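Local atomic coordinates of gram-negative insecticidal protein (Chromobacterium piscinae, PDB entry 6FBM), a protein that is an insecticidal toxin of the MACPF (membrane attack complex/perforin) family and probably kills by forming pores in target-cell membranes. Residues V94-L105 with F300-I311. Residues are numbered along the deposited sequence; the frame is centred on the assembly and turned at random.
Sequences VSGRYKLFSASL and FPEFMKQSQQSI
Tyr98 and Gln308 carry a loop-to-helix contact in the MACPF (membrane attack complex/perforin) part of the toxin, where the loop leading into helix 102-108 meets the segment 300-311, which begins with a short helix. An apolar cluster round Tyr98 adjoins a pair of amide-to-backbone bonds. Phe300 turns its ring edge to one face of Tyr98 in a T-shaped stack, centroids 4.9 Å apart and planes at 70°. The Phe300 ring also stacks edge-to-face with Trp284 and Tyr170. Met304, bent at both chi2 and chi3, passes obliquely by Tyr98 with its CB 3.7 Å from CE1 of that ring and makes a Met-aromatic contact; its CE goes on to touch Leu100. The Gln308 amide lies at the edge of the Tyr98 ring, the two planes 71° apart. Farther along, Leu105 and Ile311 meet tip to tip. Arg85 bonds to both Ser102 OG and Ser307 O, and the Lys99 ammonium forms a salt bridge with Glu82. The bend of Gln308 at chi2 (-46°) lets its one amide take both the N-H and the C=O of Lys99: Lys99 N donates to a lone pair of Gln308 OE1 at 2.7 Å, and Gln308 NE2 returns a nearly straight bond to Lys99 O at 2.9 Å. The rotation of the amide is fixed further by a second NE2 bond, 2.7 Å to Ser307 OG and almost in the amide plane, and that hydroxyl in turn donates to Met304 O.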
loop_
_atom_site.group_PDB
_atom_site.type_symbol
_atom_site.label_atom_id
_atom_site.label_comp_id
_atom_site.label_asym_id
_atom_site.label_seq_id
_atom_site.Cartn_x
_atom_site.Cartn_y
_atom_site.Cartn_z
ATOM N N VAL A 94 41.576 10.811 11.830
ATOM C CA VAL A 94 42.176 12.105 11.586
ATOM C C VAL A 94 43.432 12.218 12.436
ATOM O O VAL A 94 43.365 12.358 13.650
ATOM C CB VAL A 94 41.222 13.258 11.867
ATOM C CG1 VAL A 94 41.918 14.596 11.657
ATOM C CG2 VAL A 94 40.029 13.152 10.946
ATOM N N SER A 95 44.566 12.136 11.765
ATOM C CA SER A 95 45.870 12.376 12.352
ATOM C C SER A 95 45.984 13.799 12.890
ATOM O O SER A 95 45.387 14.731 12.349
ATOM C CB SER A 95 46.960 12.142 11.304
ATOM O OG SER A 95 48.197 12.599 11.770
ATOM N N GLY A 96 46.793 13.943 13.932
ATOM C CA GLY A 96 46.873 15.176 14.695
ATOM C C GLY A 96 46.008 15.006 15.920
ATOM O O GLY A 96 45.502 13.924 16.193
ATOM N N ARG A 97 45.861 16.078 16.671
ATOM C CA ARG A 97 45.096 16.057 17.902
ATOM C C ARG A 97 44.043 17.137 17.738
ATOM O O ARG A 97 43.925 18.039 18.569
ATOM C CB ARG A 97 46.019 16.307 19.112
ATOM C CG ARG A 97 47.155 15.278 19.300
ATOM C CD ARG A 97 48.447 15.919 19.884
ATOM N NE ARG A 97 49.730 15.187 19.673
ATOM C CZ ARG A 97 50.521 15.225 18.581
ATOM N NH1 ARG A 97 50.196 15.928 17.491
ATOM N NH2 ARG A 97 51.665 14.522 18.564
ATOM N N TYR A 98 43.281 17.053 16.643
ATOM C CA TYR A 98 42.277 18.079 16.326
ATOM C C TYR A 98 40.990 17.833 17.083
ATOM O O TYR A 98 40.611 16.689 17.346
ATOM C CB TYR A 98 41.996 18.147 14.815
ATOM C CG TYR A 98 43.128 18.731 13.990
ATOM C CD1 TYR A 98 43.277 20.111 13.840
ATOM C CD2 TYR A 98 44.075 17.909 13.392
ATOM C CE1 TYR A 98 44.332 20.647 13.115
ATOM C CE2 TYR A 98 45.145 18.447 12.672
ATOM C CZ TYR A 98 45.247 19.815 12.528
ATOM O OH TYR A 98 46.274 20.344 11.820
ATOM N N LYS A 99 40.325 18.924 17.439
ATOM C CA LYS A 99 38.943 18.895 17.923
ATOM C C LYS A 99 37.997 18.911 16.724
ATOM O O LYS A 99 37.777 19.948 16.082
ATOM C CB LYS A 99 38.664 20.090 18.849
ATOM C CG LYS A 99 39.576 20.146 20.060
ATOM C CD LYS A 99 39.427 21.432 20.858
ATOM C CE LYS A 99 40.677 21.646 21.692
ATOM N NZ LYS A 99 40.608 22.913 22.475
ATOM N N LEU A 100 37.440 17.735 16.444
ATOM C CA LEU A 100 36.589 17.508 15.290
ATOM C C LEU A 100 35.146 17.606 15.684
ATOM O O LEU A 100 34.825 17.704 16.864
ATOM C CB LEU A 100 36.852 16.127 14.710
ATOM C CG LEU A 100 38.290 15.786 14.320
ATOM C CD1 LEU A 100 38.367 14.348 13.848
ATOM C CD2 LEU A 100 38.784 16.733 13.237
ATOM N N PHE A 101 34.290 17.611 14.678
ATOM C CA PHE A 101 32.840 17.507 14.854
ATOM C C PHE A 101 32.238 18.630 15.701
ATOM O O PHE A 101 31.343 18.399 16.508
ATOM C CB PHE A 101 32.466 16.124 15.418
ATOM C CG PHE A 101 33.200 14.996 14.765
ATOM C CD1 PHE A 101 33.204 14.857 13.375
ATOM C CD2 PHE A 101 33.906 14.080 15.523
ATOM C CE1 PHE A 101 33.898 13.824 12.768
ATOM C CE2 PHE A 101 34.601 13.033 14.913
ATOM C CZ PHE A 101 34.602 12.912 13.532
ATOM N N SER A 102 32.718 19.853 15.478
ATOM C CA SER A 102 32.265 21.031 16.255
ATOM C C SER A 102 30.770 21.312 16.096
ATOM O O SER A 102 30.143 21.793 17.029
ATOM C CB SER A 102 33.099 22.287 15.925
ATOM O OG SER A 102 34.491 22.041 16.091
ATOM N N ALA A 103 30.182 20.986 14.947
ATOM C CA ALA A 103 28.753 21.236 14.749
ATOM C C ALA A 103 27.856 20.342 15.619
ATOM O O ALA A 103 26.724 20.708 15.907
ATOM C CB ALA A 103 28.390 21.093 13.275
ATOM N N SER A 104 28.355 19.191 16.066
ATOM C CA SER A 104 27.580 18.310 16.952
ATOM C C SER A 104 27.358 18.906 18.340
ATOM O O SER A 104 26.355 18.593 18.983
ATOM C CB SER A 104 28.266 16.963 17.093
ATOM O OG SER A 104 29.509 17.138 17.762
ATOM N N LEU A 105 28.269 19.767 18.785
ATOM C CA LEU A 105 28.119 20.453 20.079
ATOM C C LEU A 105 26.767 21.117 20.268
ATOM O O LEU A 105 26.143 20.935 21.308
ATOM C CB LEU A 105 29.210 21.499 20.293
ATOM C CG LEU A 105 30.615 20.949 20.485
ATOM C CD1 LEU A 105 31.589 22.112 20.473
ATOM C CD2 LEU A 105 30.735 20.179 21.779
ATOM N N PHE A 300 46.427 21.867 6.184
ATOM C CA PHE A 300 45.314 21.428 7.024
ATOM C C PHE A 300 45.160 22.255 8.309
ATOM O O PHE A 300 44.046 22.616 8.650
ATOM C CB PHE A 300 45.387 19.935 7.311
ATOM C CG PHE A 300 44.150 19.374 7.951
ATOM C CD1 PHE A 300 42.916 19.478 7.322
ATOM C CD2 PHE A 300 44.225 18.708 9.173
ATOM C CE1 PHE A 300 41.778 18.946 7.910
ATOM C CE2 PHE A 300 43.099 18.168 9.748
ATOM C CZ PHE A 300 41.867 18.293 9.129
ATOM N N PRO A 301 46.273 22.590 9.004
ATOM C CA PRO A 301 46.119 23.461 10.172
ATOM C C PRO A 301 45.371 24.750 9.928
ATOM O O PRO A 301 44.537 25.135 10.768
ATOM C CB PRO A 301 47.556 23.744 10.591
ATOM C CG PRO A 301 48.303 22.513 10.189
ATOM C CD PRO A 301 47.616 21.966 8.975
ATOM N N GLU A 302 45.636 25.423 8.809
ATOM C CA GLU A 302 44.916 26.686 8.538
ATOM C C GLU A 302 43.469 26.434 8.143
ATOM O O GLU A 302 42.593 27.191 8.562
ATOM C CB GLU A 302 45.647 27.655 7.567
ATOM C CG GLU A 302 45.794 27.206 6.115
ATOM C CD GLU A 302 45.845 28.349 5.100
ATOM O OE1 GLU A 302 45.119 29.351 5.277
ATOM O OE2 GLU A 302 46.577 28.197 4.086
ATOM N N PHE A 303 43.194 25.364 7.393
ATOM C CA PHE A 303 41.805 24.972 7.139
ATOM C C PHE A 303 41.023 24.812 8.452
ATOM O O PHE A 303 39.877 25.245 8.547
ATOM C CB PHE A 303 41.728 23.667 6.316
ATOM C CG PHE A 303 40.328 23.197 6.061
ATOM C CD1 PHE A 303 39.574 23.722 5.020
ATOM C CD2 PHE A 303 39.750 22.241 6.879
ATOM C CE1 PHE A 303 38.268 23.294 4.799
ATOM C CE2 PHE A 303 38.437 21.809 6.678
ATOM C CZ PHE A 303 37.704 22.319 5.611
ATOM N N MET A 304 41.671 24.204 9.447
ATOM C CA MET A 304 41.069 23.887 10.749
ATOM C C MET A 304 41.111 24.997 11.791
ATOM O O MET A 304 40.481 24.859 12.834
ATOM C CB MET A 304 41.756 22.642 11.341
ATOM C CG MET A 304 41.628 21.368 10.508
ATOM S SD MET A 304 39.908 20.857 10.355
ATOM C CE MET A 304 39.584 20.150 11.987
ATOM N N LYS A 305 41.828 26.084 11.514
ATOM C CA LYS A 305 42.073 27.161 12.492
ATOM C C LYS A 305 40.785 27.645 13.149
ATOM O O LYS A 305 40.659 27.557 14.368
ATOM C CB LYS A 305 42.795 28.350 11.825
ATOM C CG LYS A 305 43.433 29.332 12.787
ATOM C CD LYS A 305 43.493 30.764 12.241
ATOM C CE LYS A 305 43.757 31.756 13.381
ATOM N NZ LYS A 305 44.468 33.005 12.990
ATOM N N GLN A 306 39.819 28.116 12.351
ATOM C CA GLN A 306 38.535 28.582 12.879
ATOM C C GLN A 306 37.866 27.544 13.802
ATOM O O GLN A 306 37.337 27.902 14.863
ATOM C CB GLN A 306 37.589 28.969 11.719
ATOM C CG GLN A 306 36.268 29.636 12.149
ATOM C CD GLN A 306 35.237 29.828 11.038
ATOM O OE1 GLN A 306 35.569 29.956 9.856
ATOM N NE2 GLN A 306 33.960 29.872 11.427
ATOM N N SER A 307 37.892 26.269 13.407
ATOM C CA SER A 307 37.225 25.217 14.172
ATOM C C SER A 307 37.901 24.937 15.512
ATOM O O SER A 307 37.235 24.520 16.449
ATOM C CB SER A 307 37.106 23.925 13.362
ATOM O OG SER A 307 38.350 23.260 13.255
ATOM N N GLN A 308 39.203 25.181 15.611
ATOM C CA GLN A 308 39.940 24.897 16.842
ATOM C C GLN A 308 39.875 25.981 17.918
ATOM O O GLN A 308 40.459 25.791 18.973
ATOM C CB GLN A 308 41.403 24.586 16.531
ATOM C CG GLN A 308 41.607 23.418 15.593
ATOM C CD GLN A 308 40.763 22.219 15.971
ATOM O OE1 GLN A 308 41.126 21.447 16.855
ATOM N NE2 GLN A 308 39.626 22.062 15.305
ATOM N N GLN A 309 39.196 27.104 17.675
ATOM C CA GLN A 309 39.011 28.115 18.719
ATOM C C GLN A 309 38.298 27.472 19.898
ATOM O O GLN A 309 37.400 26.646 19.708
ATOM C CB GLN A 309 38.178 29.312 18.238
ATOM C CG GLN A 309 38.895 30.277 17.301
ATOM C CD GLN A 309 38.000 31.451 16.877
ATOM O OE1 GLN A 309 37.905 32.480 17.566
ATOM N NE2 GLN A 309 37.330 31.290 15.731
ATOM N N SER A 310 38.702 27.859 21.105
ATOM C CA SER A 310 38.031 27.420 22.323
ATOM C C SER A 310 36.609 27.962 22.394
ATOM O O SER A 310 36.286 29.017 21.829
ATOM C CB SER A 310 38.805 27.862 23.558
ATOM O OG SER A 310 39.902 26.983 23.771
ATOM N N ILE A 311 35.759 27.213 23.091
ATOM C CA ILE A 311 34.413 27.655 23.383
ATOM C C ILE A 311 34.566 28.732 24.441
ATOM O O ILE A 311 35.339 28.549 25.391
ATOM C CB ILE A 311 33.540 26.507 23.931
ATOM C CG1 ILE A 311 33.468 25.341 22.928
ATOM C CG2 ILE A 311 32.140 26.997 24.307
ATOM C CD1 ILE A 311 32.956 25.699 21.544
#